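Local structure of reticulocyte binding protein (Streptococcus agalactiae COH1, 3FAW) at residues A[38-43]-A[114-119]; A[750-755]-A[801-806]; A[317-322]-A[352-357]; A[255-260]-A[378-383]. The protein probably hydrolyses alpha-1,6-glucosidic linkages of pullulan and related alpha-glucans, as a pullulanase anchored at the streptococcal cell wall. All blocks are in the same frame, centred on the assembly; numbering follows the deposited sequence.

From the N terminus, contact 1 comes first: it closes a loop of 70 residues by bringing together the first and last strands of the N-terminal seven-stranded sheet. Contact 4 opens next, at the linker before barrel strand 269-273, and closes 117 residues later at the end of helix 367-381. Contact 3 is nested inside that loop and joins two parts of the long connection between strand 312-315 and helix 367-381; its centre lies about 24 Å from that of contact 4. Contact 2 follows in series and ties two sheets of the C-terminal domain together. Contacts 1 and 2 lie on opposite sides of the chain's centre, about 72 Å apart between centres, and no contacts cross.

Contact 1: residues A[38-43]-A[114-119]; sequences VQLKDA and NNVTTR
Strands L40-A43 and N114-T117 run almost parallel, their axes 13° apart and 6.2 Å from each other at the closest point. The backbones draw together toward the C-terminal end, where R119 N donates to A43 O (3.1 Å). Just before this bond a water fills the gap, accepting from A43 N and donating to T117 O, so one strand-to-strand link is made through solvent. At the other end a side chain replaces the backbone: N114 ND2 reaches L40 O over 2.7 Å, nearly straight (158°), in the carbonyl plane and in the plane of its own amide. With CG anti to the carbonyl carbon (chi1 -77°), the amide is swung across to the opposite strand. V116 is the apolar centre. Its CG2 branch meets L40 CD2 at 3.7 Å, the two side chains meeting at a slant, and also lies 4.0 Å from A43 CB; its CG1 branch rests instead on K41 O (3.6 Å). T118 CG2 touches A43 CB from beyond, while T118 OG1 is engaged by F107 N. D42 OD1 is hydrogen-bonded to Q44 NE2. Strand 40-47 pairs on its other side with 50-55, where K41 and D42 both face S54 in a classic beta bulge. Strand 114-120 pairs with 108-111. The contact is therefore the parallel seam at which the first and last strands of this otherwise antiparallel, seven-stranded N-terminal sheet come together.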
loop_
_atom_site.group_PDB
_atom_site.type_symbol
_atom_site.label_atom_id
_atom_site.label_comp_id
_atom_site.label_asym_id
_atom_site.label_seq_id
_atom_site.Cartn_x
_atom_site.Cartn_y
_atom_site.Cartn_z
ATOM N N VAL A 38 32.295 -26.431 -25.877
ATOM C CA VAL A 38 32.036 -26.534 -24.441
ATOM C C VAL A 38 32.936 -25.558 -23.680
ATOM O O VAL A 38 34.163 -25.686 -23.715
ATOM C CB VAL A 38 32.277 -27.971 -23.929
ATOM C CG1 VAL A 38 32.082 -28.050 -22.417
ATOM C CG2 VAL A 38 31.354 -28.951 -24.644
ATOM N N GLN A 39 32.318 -24.580 -23.015
ATOM C CA GLN A 39 33.046 -23.575 -22.235
ATOM C C GLN A 39 32.315 -23.235 -20.932
ATOM O O GLN A 39 31.093 -23.090 -20.918
ATOM C CB GLN A 39 33.242 -22.296 -23.054
ATOM C CG GLN A 39 34.041 -22.486 -24.340
ATOM C CD GLN A 39 34.261 -21.188 -25.100
ATOM O OE1 GLN A 39 33.724 -20.140 -24.739
ATOM N NE2 GLN A 39 35.055 -21.257 -26.161
ATOM N N LEU A 40 33.083 -23.103 -19.852
ATOM C CA LEU A 40 32.560 -22.752 -18.528
ATOM C C LEU A 40 32.135 -21.277 -18.478
ATOM O O LEU A 40 32.884 -20.400 -18.916
ATOM C CB LEU A 40 33.636 -23.031 -17.468
ATOM C CG LEU A 40 33.315 -22.849 -15.981
ATOM C CD1 LEU A 40 32.255 -23.843 -15.510
ATOM C CD2 LEU A 40 34.596 -23.001 -15.162
ATOM N N LYS A 41 30.942 -21.016 -17.940
ATOM C CA LYS A 41 30.374 -19.663 -17.878
ATOM C C LYS A 41 30.419 -19.079 -16.462
ATOM O O LYS A 41 30.911 -17.968 -16.248
ATOM C CB LYS A 41 28.922 -19.673 -18.367
ATOM C CG LYS A 41 28.754 -19.993 -19.843
ATOM C CD LYS A 41 27.277 -20.083 -20.238
ATOM C CE LYS A 41 26.640 -18.715 -20.436
ATOM N NZ LYS A 41 27.072 -18.065 -21.709
ATOM N N ASP A 42 29.881 -19.832 -15.506
ATOM C CA ASP A 42 29.835 -19.405 -14.109
ATOM C C ASP A 42 29.633 -20.609 -13.188
ATOM O O ASP A 42 29.546 -21.750 -13.650
ATOM C CB ASP A 42 28.725 -18.366 -13.906
ATOM C CG ASP A 42 27.359 -18.871 -14.347
ATOM O OD1 ASP A 42 26.749 -19.678 -13.611
ATOM O OD2 ASP A 42 26.892 -18.449 -15.429
ATOM N N ALA A 43 29.572 -20.349 -11.885
ATOM C CA ALA A 43 29.393 -21.407 -10.900
ATOM C C ALA A 43 28.844 -20.864 -9.586
ATOM O O ALA A 43 29.131 -19.725 -9.203
ATOM C CB ALA A 43 30.709 -22.126 -10.659
ATOM N N ASN A 114 39.108 -20.969 -19.158
ATOM C CA ASN A 114 38.149 -20.200 -18.358
ATOM C C ASN A 114 38.311 -20.542 -16.885
ATOM O O ASN A 114 38.299 -21.716 -16.514
ATOM C CB ASN A 114 36.701 -20.477 -18.780
ATOM C CG ASN A 114 36.314 -19.765 -20.061
ATOM O OD1 ASN A 114 37.166 -19.426 -20.880
ATOM N ND2 ASN A 114 35.017 -19.545 -20.244
ATOM N N ASN A 115 38.475 -19.513 -16.058
ATOM C CA ASN A 115 38.472 -19.657 -14.608
ATOM C C ASN A 115 37.383 -18.768 -14.035
ATOM O O ASN A 115 37.355 -17.572 -14.321
ATOM C CB ASN A 115 39.823 -19.254 -14.018
ATOM C CG ASN A 115 40.947 -20.186 -14.431
ATOM O OD1 ASN A 115 41.333 -20.239 -15.601
ATOM N ND2 ASN A 115 41.488 -20.918 -13.464
ATOM N N VAL A 116 36.481 -19.349 -13.245
ATOM C CA VAL A 116 35.415 -18.584 -12.601
ATOM C C VAL A 116 35.389 -18.839 -11.092
ATOM O O VAL A 116 35.683 -19.944 -10.633
ATOM C CB VAL A 116 34.028 -18.901 -13.216
ATOM C CG1 VAL A 116 34.073 -18.754 -14.733
ATOM C CG2 VAL A 116 33.553 -20.298 -12.823
ATOM N N THR A 117 35.043 -17.804 -10.329
ATOM C CA THR A 117 34.944 -17.903 -8.873
ATOM C C THR A 117 33.498 -18.206 -8.478
ATOM O O THR A 117 32.562 -17.637 -9.042
ATOM C CB THR A 117 35.417 -16.606 -8.188
ATOM O OG1 THR A 117 36.763 -16.317 -8.591
ATOM C CG2 THR A 117 35.367 -16.738 -6.667
ATOM N N THR A 118 33.321 -19.104 -7.513
ATOM C CA THR A 118 31.981 -19.512 -7.095
ATOM C C THR A 118 31.273 -18.392 -6.335
ATOM O O THR A 118 31.891 -17.654 -5.565
ATOM C CB THR A 118 32.000 -20.782 -6.214
ATOM O OG1 THR A 118 32.783 -20.547 -5.037
ATOM C CG2 THR A 118 32.575 -21.969 -6.988
ATOM N N ARG A 119 29.974 -18.276 -6.588
ATOM C CA ARG A 119 29.086 -17.351 -5.895
ATOM C C ARG A 119 28.226 -18.187 -4.958
ATOM O O ARG A 119 27.822 -19.293 -5.310
ATOM C CB ARG A 119 28.208 -16.616 -6.924
ATOM C CG ARG A 119 27.042 -15.806 -6.352
ATOM C CD ARG A 119 26.358 -14.979 -7.439
ATOM N NE ARG A 119 25.759 -15.812 -8.486
ATOM C CZ ARG A 119 24.504 -16.267 -8.491
ATOM N NH1 ARG A 119 23.664 -15.986 -7.498
ATOM N NH2 ARG A 119 24.079 -17.016 -9.504
HETATM O O HOH W 1 30.659 -17.728 -11.116
#

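Contact 2: residues A[750-755]-A[801-806]; sequences AVFVNA and LLIDPL
F752 presents one ring face to L801, whose CD2 sits 3.7 Å from the ring centroid and 19° off the normal, a CH-pi contact displaced toward the CZ rim. The two side chains cross at about a right angle, and so do F752 and I803. I803 reaches the phenylalanine nearer its root: I803 CD1 lies 3.5 Å from F752 CB, so F752 meets one aliphatic tip at its ring and another at its stem. The I803 CG2 branch turns to N754 CB (3.8 Å). N754 extends with CG anti to its own N (chi1 -175°), carrying ND2 to I803 O (3.2 Å), the donor standing well above the carbonyl plane, and by a weak bond to D804 O (3.1 Å). K758 O also accepts from ND2, while OD1 receives D756 N, so both ends of the amide are engaged. Farther on, L806 CD2 comes 3.5 Å from A755 O. Strand 748-754 belongs to a five-stranded antiparallel sheet and 800-803 to a three-stranded one; the axes of strands 750-754 and 801-803 cross at -43°. Strand 807-813 follows directly and pairs with 748-754, its I809 and I811 flanking I803 and F752, while helix 590-609 packs on V753, A755 and L806.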
loop_
_atom_site.group_PDB
_atom_site.type_symbol
_atom_site.label_atom_id
_atom_site.label_comp_id
_atom_site.label_asym_id
_atom_site.label_seq_id
_atom_site.Cartn_x
_atom_site.Cartn_y
_atom_site.Cartn_z
ATOM N N ALA A 750 -34.080 -3.164 2.300
ATOM C CA ALA A 750 -34.093 -3.276 0.835
ATOM C C ALA A 750 -33.484 -2.036 0.190
ATOM O O ALA A 750 -33.899 -0.917 0.489
ATOM C CB ALA A 750 -35.514 -3.481 0.329
ATOM N N VAL A 751 -32.512 -2.250 -0.698
ATOM C CA VAL A 751 -31.806 -1.168 -1.394
ATOM C C VAL A 751 -32.193 -1.138 -2.874
ATOM O O VAL A 751 -32.103 -2.156 -3.561
ATOM C CB VAL A 751 -30.268 -1.348 -1.308
ATOM C CG1 VAL A 751 -29.550 -0.130 -1.903
ATOM C CG2 VAL A 751 -29.828 -1.587 0.134
ATOM N N PHE A 752 -32.617 0.032 -3.349
ATOM C CA PHE A 752 -32.993 0.241 -4.749
ATOM C C PHE A 752 -32.090 1.301 -5.369
ATOM O O PHE A 752 -31.962 2.393 -4.820
ATOM C CB PHE A 752 -34.444 0.716 -4.849
ATOM C CG PHE A 752 -35.446 -0.222 -4.226
ATOM C CD1 PHE A 752 -36.118 -1.155 -5.002
ATOM C CD2 PHE A 752 -35.731 -0.155 -2.869
ATOM C CE1 PHE A 752 -37.045 -2.014 -4.434
ATOM C CE2 PHE A 752 -36.652 -1.009 -2.295
ATOM C CZ PHE A 752 -37.312 -1.939 -3.080
ATOM N N VAL A 753 -31.469 0.981 -6.504
ATOM C CA VAL A 753 -30.627 1.941 -7.237
ATOM C C VAL A 753 -31.073 2.047 -8.693
ATOM O O VAL A 753 -30.803 1.148 -9.496
ATOM C CB VAL A 753 -29.133 1.534 -7.205
ATOM C CG1 VAL A 753 -28.301 2.460 -8.088
ATOM C CG2 VAL A 753 -28.601 1.543 -5.771
ATOM N N ASN A 754 -31.774 3.131 -9.023
ATOM C CA ASN A 754 -32.078 3.453 -10.413
ATOM C C ASN A 754 -30.984 4.357 -10.983
ATOM O O ASN A 754 -31.000 5.571 -10.774
ATOM C CB ASN A 754 -33.449 4.127 -10.555
ATOM C CG ASN A 754 -33.839 4.367 -12.015
ATOM O OD1 ASN A 754 -33.188 3.867 -12.934
ATOM N ND2 ASN A 754 -34.908 5.131 -12.230
ATOM N N ALA A 755 -30.039 3.753 -11.697
ATOM C CA ALA A 755 -28.974 4.497 -12.365
ATOM C C ALA A 755 -29.358 4.885 -13.797
ATOM O O ALA A 755 -28.526 5.407 -14.541
ATOM C CB ALA A 755 -27.676 3.684 -12.367
ATOM N N LEU A 801 -42.664 -0.213 -6.920
ATOM C CA LEU A 801 -42.124 1.103 -6.579
ATOM C C LEU A 801 -41.794 1.849 -7.867
ATOM O O LEU A 801 -41.189 1.279 -8.771
ATOM C CB LEU A 801 -40.847 0.948 -5.745
ATOM C CG LEU A 801 -40.989 0.893 -4.222
ATOM C CD1 LEU A 801 -42.039 -0.114 -3.783
ATOM C CD2 LEU A 801 -39.643 0.578 -3.595
ATOM N N LEU A 802 -42.201 3.113 -7.951
ATOM C CA LEU A 802 -41.811 3.985 -9.055
ATOM C C LEU A 802 -40.685 4.891 -8.576
ATOM O O LEU A 802 -40.884 5.717 -7.679
ATOM C CB LEU A 802 -42.998 4.822 -9.538
ATOM C CG LEU A 802 -42.740 5.823 -10.670
ATOM C CD1 LEU A 802 -42.141 5.134 -11.899
ATOM C CD2 LEU A 802 -44.032 6.542 -11.036
ATOM N N ILE A 803 -39.507 4.738 -9.175
ATOM C CA ILE A 803 -38.312 5.441 -8.720
ATOM C C ILE A 803 -37.807 6.424 -9.771
ATOM O O ILE A 803 -37.681 6.078 -10.948
ATOM C CB ILE A 803 -37.187 4.449 -8.351
ATOM C CG1 ILE A 803 -37.679 3.472 -7.276
ATOM C CG2 ILE A 803 -35.942 5.203 -7.866
ATOM C CD1 ILE A 803 -36.659 2.432 -6.887
ATOM N N ASP A 804 -37.525 7.650 -9.328
ATOM C CA ASP A 804 -36.993 8.710 -10.191
ATOM C C ASP A 804 -35.637 8.326 -10.793
ATOM O O ASP A 804 -34.911 7.514 -10.221
ATOM C CB ASP A 804 -36.815 10.011 -9.393
ATOM C CG ASP A 804 -38.103 10.814 -9.247
ATOM O OD1 ASP A 804 -39.214 10.244 -9.341
ATOM O OD2 ASP A 804 -37.991 12.038 -9.018
ATOM N N PRO A 805 -35.279 8.924 -11.943
ATOM C CA PRO A 805 -33.942 8.683 -12.500
ATOM C C PRO A 805 -32.808 9.119 -11.563
ATOM O O PRO A 805 -32.968 10.074 -10.803
ATOM C CB PRO A 805 -33.931 9.529 -13.780
ATOM C CG PRO A 805 -35.045 10.505 -13.628
ATOM C CD PRO A 805 -36.072 9.841 -12.778
ATOM N N LEU A 806 -31.684 8.404 -11.620
ATOM C CA LEU A 806 -30.505 8.709 -10.804
ATOM C C LEU A 806 -30.835 8.878 -9.312
ATOM O O LEU A 806 -30.412 9.849 -8.675
ATOM C CB LEU A 806 -29.803 9.958 -11.348
ATOM C CG LEU A 806 -29.461 9.923 -12.842
ATOM C CD1 LEU A 806 -28.578 11.105 -13.206
ATOM C CD2 LEU A 806 -28.777 8.609 -13.222
#

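Contact 3: residues A[317-322]-A[352-357]; sequences PVLSYF and FALSGM
V318 begins the contact with its carbonyl: V318 O accepts S355 N at 2.8 Å in an almost straight bond (175°), and L354 CA leans on the same oxygen. Its CG2 lies 4.0 Å from L354 CD2, the two side chains side by side and pointing the same way, with L372 of helix 367-381 against both. L319 is bridged to L354 through the backbone, their CA atoms 4.1 Å apart; the leucine tip curls back, placing L319 CD2 3.5 Å from F352 C, and L445 of helix 432-449 packs on it too. S320 N completes the bridge by donating to A353 O (2.9 Å), in the carbonyl plane, while its hydroxyl bonds Q349 NE2. Y321 has CG between its backbone N and carbonyl carbon (chi1 50°), which folds the ring back over the contact. One water lies above the centre of that ring; it accepts from Y321 N and from S355 OG (2.7 Å). The serine oxygen in turn accepts from M357 N, an ST turn, so this buried hydroxyl is gripped from two directions and its rotation is fixed. The phenol end passes M357 CG, with Y321 OH 3.4 Å away, and is hydrogen-bonded to Y358 OH. A calcium ion lies about 7 Å from the Y321 side chain. The touching parts, 318-321 and 352-357, run 87° apart end to end. They form a single beta bridge inside the long connection from the second strand to the following helix in the catalytic (beta/alpha)8 barrel, the fold of the alpha-amylase family.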
loop_
_atom_site.group_PDB
_atom_site.type_symbol
_atom_site.label_atom_id
_atom_site.label_comp_id
_atom_site.label_asym_id
_atom_site.label_seq_id
_atom_site.Cartn_x
_atom_site.Cartn_y
_atom_site.Cartn_z
ATOM N N PRO A 317 2.120 6.203 2.366
ATOM C CA PRO A 317 3.414 5.887 2.976
ATOM C C PRO A 317 4.051 6.980 3.853
ATOM O O PRO A 317 4.495 8.012 3.348
ATOM C CB PRO A 317 4.295 5.577 1.757
ATOM C CG PRO A 317 3.354 4.964 0.806
ATOM C CD PRO A 317 2.078 5.756 0.962
ATOM N N VAL A 318 4.081 6.734 5.162
ATOM C CA VAL A 318 4.714 7.640 6.119
ATOM C C VAL A 318 6.165 7.235 6.411
ATOM O O VAL A 318 6.909 7.996 7.031
ATOM C CB VAL A 318 3.905 7.744 7.452
ATOM C CG1 VAL A 318 2.488 8.248 7.182
ATOM C CG2 VAL A 318 3.872 6.414 8.188
ATOM N N LEU A 319 6.571 6.044 5.972
ATOM C CA LEU A 319 7.984 5.642 6.074
ATOM C C LEU A 319 8.833 6.404 5.056
ATOM O O LEU A 319 8.315 6.896 4.053
ATOM C CB LEU A 319 8.145 4.133 5.912
ATOM C CG LEU A 319 7.585 3.360 7.116
ATOM C CD1 LEU A 319 7.032 2.028 6.687
ATOM C CD2 LEU A 319 8.629 3.185 8.217
ATOM N N SER A 320 10.133 6.501 5.333
ATOM C CA SER A 320 11.025 7.356 4.555
ATOM C C SER A 320 11.015 6.996 3.078
ATOM O O SER A 320 11.211 5.842 2.716
ATOM C CB SER A 320 12.464 7.278 5.075
ATOM O OG SER A 320 13.335 8.043 4.250
ATOM N N TYR A 321 10.763 8.002 2.243
ATOM C CA TYR A 321 10.866 7.862 0.789
ATOM C C TYR A 321 11.942 8.793 0.241
ATOM O O TYR A 321 12.296 9.791 0.874
ATOM C CB TYR A 321 9.516 8.094 0.099
ATOM C CG TYR A 321 8.768 9.357 0.486
ATOM C CD1 TYR A 321 8.977 10.556 -0.201
ATOM C CD2 TYR A 321 7.819 9.342 1.506
ATOM C CE1 TYR A 321 8.278 11.713 0.134
ATOM C CE2 TYR A 321 7.106 10.497 1.845
ATOM C CZ TYR A 321 7.343 11.677 1.156
ATOM O OH TYR A 321 6.644 12.817 1.484
ATOM N N PHE A 322 12.449 8.454 -0.942
ATOM C CA PHE A 322 13.731 8.972 -1.429
ATOM C C PHE A 322 13.642 10.334 -2.122
ATOM O O PHE A 322 14.361 11.270 -1.759
ATOM C CB PHE A 322 14.371 7.940 -2.374
ATOM C CG PHE A 322 15.787 8.268 -2.781
ATOM C CD1 PHE A 322 16.862 7.814 -2.027
ATOM C CD2 PHE A 322 16.044 9.015 -3.929
ATOM C CE1 PHE A 322 18.173 8.109 -2.402
ATOM C CE2 PHE A 322 17.348 9.314 -4.316
ATOM C CZ PHE A 322 18.414 8.860 -3.552
ATOM N N PHE A 352 11.662 1.015 8.485
ATOM C CA PHE A 352 11.520 1.264 9.926
ATOM C C PHE A 352 11.470 2.755 10.254
ATOM O O PHE A 352 10.728 3.175 11.142
ATOM C CB PHE A 352 12.711 0.674 10.689
ATOM C CG PHE A 352 12.760 -0.822 10.702
ATOM C CD1 PHE A 352 12.285 -1.536 11.794
ATOM C CD2 PHE A 352 13.314 -1.519 9.635
ATOM C CE1 PHE A 352 12.347 -2.924 11.817
ATOM C CE2 PHE A 352 13.374 -2.905 9.650
ATOM C CZ PHE A 352 12.892 -3.607 10.743
ATOM N N ALA A 353 12.294 3.541 9.558
ATOM C CA ALA A 353 12.431 4.969 9.830
ATOM C C ALA A 353 11.375 5.804 9.095
ATOM O O ALA A 353 11.191 5.665 7.883
ATOM C CB ALA A 353 13.830 5.438 9.462
ATOM N N LEU A 354 10.702 6.677 9.845
ATOM C CA LEU A 354 9.650 7.545 9.314
ATOM C C LEU A 354 10.228 8.637 8.430
ATOM O O LEU A 354 11.388 9.021 8.576
ATOM C CB LEU A 354 8.864 8.205 10.456
ATOM C CG LEU A 354 8.083 7.268 11.382
ATOM C CD1 LEU A 354 7.472 8.026 12.568
ATOM C CD2 LEU A 354 7.013 6.518 10.616
ATOM N N SER A 355 9.401 9.132 7.516
ATOM C CA SER A 355 9.751 10.281 6.696
ATOM C C SER A 355 9.811 11.531 7.571
ATOM O O SER A 355 9.026 11.681 8.513
ATOM C CB SER A 355 8.712 10.469 5.587
ATOM O OG SER A 355 9.008 11.602 4.787
ATOM N N GLY A 356 10.751 12.419 7.265
ATOM C CA GLY A 356 10.822 13.722 7.914
ATOM C C GLY A 356 9.888 14.761 7.298
ATOM O O GLY A 356 9.765 15.861 7.826
ATOM N N MET A 357 9.228 14.419 6.188
ATOM C CA MET A 357 8.347 15.362 5.473
ATOM C C MET A 357 7.126 15.810 6.292
ATOM O O MET A 357 6.632 16.926 6.110
ATOM C CB MET A 357 7.870 14.744 4.154
ATOM C CG MET A 357 7.243 15.730 3.151
ATOM S SD MET A 357 8.419 16.945 2.514
ATOM C CE MET A 357 8.044 18.363 3.542
HETATM O O HOH W 2 10.972 10.975 3.073
#

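Contact 4: residues A[255-260]-A[378-383]; sequences SFAKIA and DIHKRG
H380, near the C-terminal end of helix 367-381, packs against the backbone of S255-A257, which brings the linker before barrel strand 269-273 up to a helix of the (beta/alpha)8 barrel. The van der Waals part is a flat approach: one face of the imidazole lies under F256 C and A257 N, both offset toward the rim, and A257 CB touches H380 CD2 at 3.6 Å. The hydrogen-bonded part comes from D452, whose OD2 accepts from H380 NE2 and whose OD1 accepts from A257 N; its carboxylate thus holds both segments and probably helps to fix the turn of the ring. R382 faces the other way, bonding D378 O within its own segment and making a salt bridge with D303. Where the helix ends, R382 N bonds I379 O and G383 N bonds H380 O, and G383 takes a positive phi of 74°. The rest is water-mediated. One water, in the ring plane at the imidazole edge, accepts from S255 N and is 3.2 Å from H380 ND1. A second accepts from K258 N (2.7 Å) and donates to H380 O. A third makes the same kind of link, accepting from A260 N and donating to G383 O, 2.8 Å from each.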
loop_
_atom_site.group_PDB
_atom_site.type_symbol
_atom_site.label_atom_id
_atom_site.label_comp_id
_atom_site.label_asym_id
_atom_site.label_seq_id
_atom_site.Cartn_x
_atom_site.Cartn_y
_atom_site.Cartn_z
ATOM N N SER A 255 -1.972 2.958 23.125
ATOM C CA SER A 255 -2.609 1.643 23.097
ATOM C C SER A 255 -3.265 1.433 21.748
ATOM O O SER A 255 -3.428 2.377 20.983
ATOM C CB SER A 255 -3.675 1.538 24.192
ATOM O OG SER A 255 -3.185 1.986 25.446
ATOM N N PHE A 256 -3.663 0.198 21.466
ATOM C CA PHE A 256 -4.394 -0.104 20.237
ATOM C C PHE A 256 -5.800 0.483 20.269
ATOM O O PHE A 256 -6.299 0.881 21.327
ATOM C CB PHE A 256 -4.443 -1.611 19.991
ATOM C CG PHE A 256 -3.099 -2.204 19.703
ATOM C CD1 PHE A 256 -2.463 -1.947 18.494
ATOM C CD2 PHE A 256 -2.453 -2.992 20.646
ATOM C CE1 PHE A 256 -1.211 -2.483 18.220
ATOM C CE2 PHE A 256 -1.198 -3.529 20.384
ATOM C CZ PHE A 256 -0.577 -3.275 19.166
ATOM N N ALA A 257 -6.429 0.539 19.101
ATOM C CA ALA A 257 -7.734 1.182 18.965
ATOM C C ALA A 257 -8.806 0.496 19.807
ATOM O O ALA A 257 -8.709 -0.695 20.107
ATOM C CB ALA A 257 -8.160 1.211 17.506
ATOM N N LYS A 258 -9.816 1.270 20.194
ATOM C CA LYS A 258 -11.032 0.736 20.799
ATOM C C LYS A 258 -12.222 1.184 19.947
ATOM O O LYS A 258 -12.869 2.194 20.228
ATOM C CB LYS A 258 -11.168 1.204 22.252
ATOM C CG LYS A 258 -10.003 0.763 23.144
ATOM C CD LYS A 258 -10.183 1.228 24.584
ATOM C CE LYS A 258 -8.936 0.965 25.424
ATOM N NZ LYS A 258 -7.771 1.791 25.004
ATOM N N ILE A 259 -12.479 0.419 18.888
ATOM C CA ILE A 259 -13.544 0.720 17.932
ATOM C C ILE A 259 -14.830 0.041 18.409
ATOM O O ILE A 259 -14.848 -1.171 18.633
ATOM C CB ILE A 259 -13.197 0.202 16.509
ATOM C CG1 ILE A 259 -11.791 0.645 16.079
ATOM C CG2 ILE A 259 -14.222 0.694 15.495
ATOM C CD1 ILE A 259 -11.323 0.009 14.791
ATOM N N ALA A 260 -15.896 0.822 18.567
ATOM C CA ALA A 260 -17.175 0.294 19.051
ATOM C C ALA A 260 -17.773 -0.686 18.046
ATOM O O ALA A 260 -17.845 -0.388 16.855
ATOM C CB ALA A 260 -18.153 1.430 19.322
ATOM N N ASP A 378 -4.373 10.468 19.227
ATOM C CA ASP A 378 -5.516 11.354 18.940
ATOM C C ASP A 378 -6.588 10.663 18.075
ATOM O O ASP A 378 -7.775 10.919 18.234
ATOM C CB ASP A 378 -5.049 12.650 18.256
ATOM C CG ASP A 378 -4.099 13.482 19.126
ATOM O OD1 ASP A 378 -3.924 13.166 20.323
ATOM O OD2 ASP A 378 -3.515 14.455 18.599
ATOM N N ILE A 379 -6.171 9.790 17.163
ATOM C CA ILE A 379 -7.114 8.969 16.390
ATOM C C ILE A 379 -7.852 7.986 17.307
ATOM O O ILE A 379 -9.078 7.870 17.247
ATOM C CB ILE A 379 -6.400 8.195 15.251
ATOM C CG1 ILE A 379 -5.909 9.168 14.170
ATOM C CG2 ILE A 379 -7.336 7.165 14.624
ATOM C CD1 ILE A 379 -5.040 8.527 13.077
ATOM N N HIS A 380 -7.100 7.295 18.161
ATOM C CA HIS A 380 -7.664 6.293 19.069
ATOM C C HIS A 380 -8.649 6.900 20.068
ATOM O O HIS A 380 -9.665 6.281 20.392
ATOM C CB HIS A 380 -6.555 5.543 19.820
ATOM C CG HIS A 380 -5.760 4.609 18.955
ATOM N ND1 HIS A 380 -4.519 4.134 19.317
ATOM C CD2 HIS A 380 -6.026 4.073 17.739
ATOM C CE1 HIS A 380 -4.056 3.344 18.365
ATOM N NE2 HIS A 380 -4.953 3.287 17.399
ATOM N N LYS A 381 -8.340 8.105 20.545
ATOM C CA LYS A 381 -9.228 8.859 21.438
ATOM C C LYS A 381 -10.612 9.083 20.828
ATOM O O LYS A 381 -11.602 9.158 21.552
ATOM C CB LYS A 381 -8.599 10.213 21.791
ATOM C CG LYS A 381 -9.375 11.019 22.824
ATOM C CD LYS A 381 -8.623 12.271 23.244
ATOM C CE LYS A 381 -9.473 13.164 24.139
ATOM N NZ LYS A 381 -10.006 12.436 25.332
ATOM N N ARG A 382 -10.676 9.183 19.501
ATOM C CA ARG A 382 -11.940 9.427 18.791
ATOM C C ARG A 382 -12.621 8.151 18.272
ATOM O O ARG A 382 -13.464 8.214 17.373
ATOM C CB ARG A 382 -11.705 10.415 17.644
ATOM C CG ARG A 382 -11.359 11.822 18.124
ATOM C CD ARG A 382 -10.666 12.615 17.042
ATOM N NE ARG A 382 -10.568 14.043 17.343
ATOM C CZ ARG A 382 -9.686 14.592 18.178
ATOM N NH1 ARG A 382 -8.803 13.847 18.839
ATOM N NH2 ARG A 382 -9.687 15.907 18.361
ATOM N N GLY A 383 -12.263 7.000 18.839
ATOM C CA GLY A 383 -12.940 5.739 18.523
ATOM C C GLY A 383 -12.591 5.158 17.161
ATOM O O GLY A 383 -13.293 4.276 16.654
HETATM O O HOH W 3 -3.705 5.296 22.154
HETATM O O HOH W 4 -9.942 3.800 19.151
HETATM O O HOH W 5 -15.817 3.427 17.520
#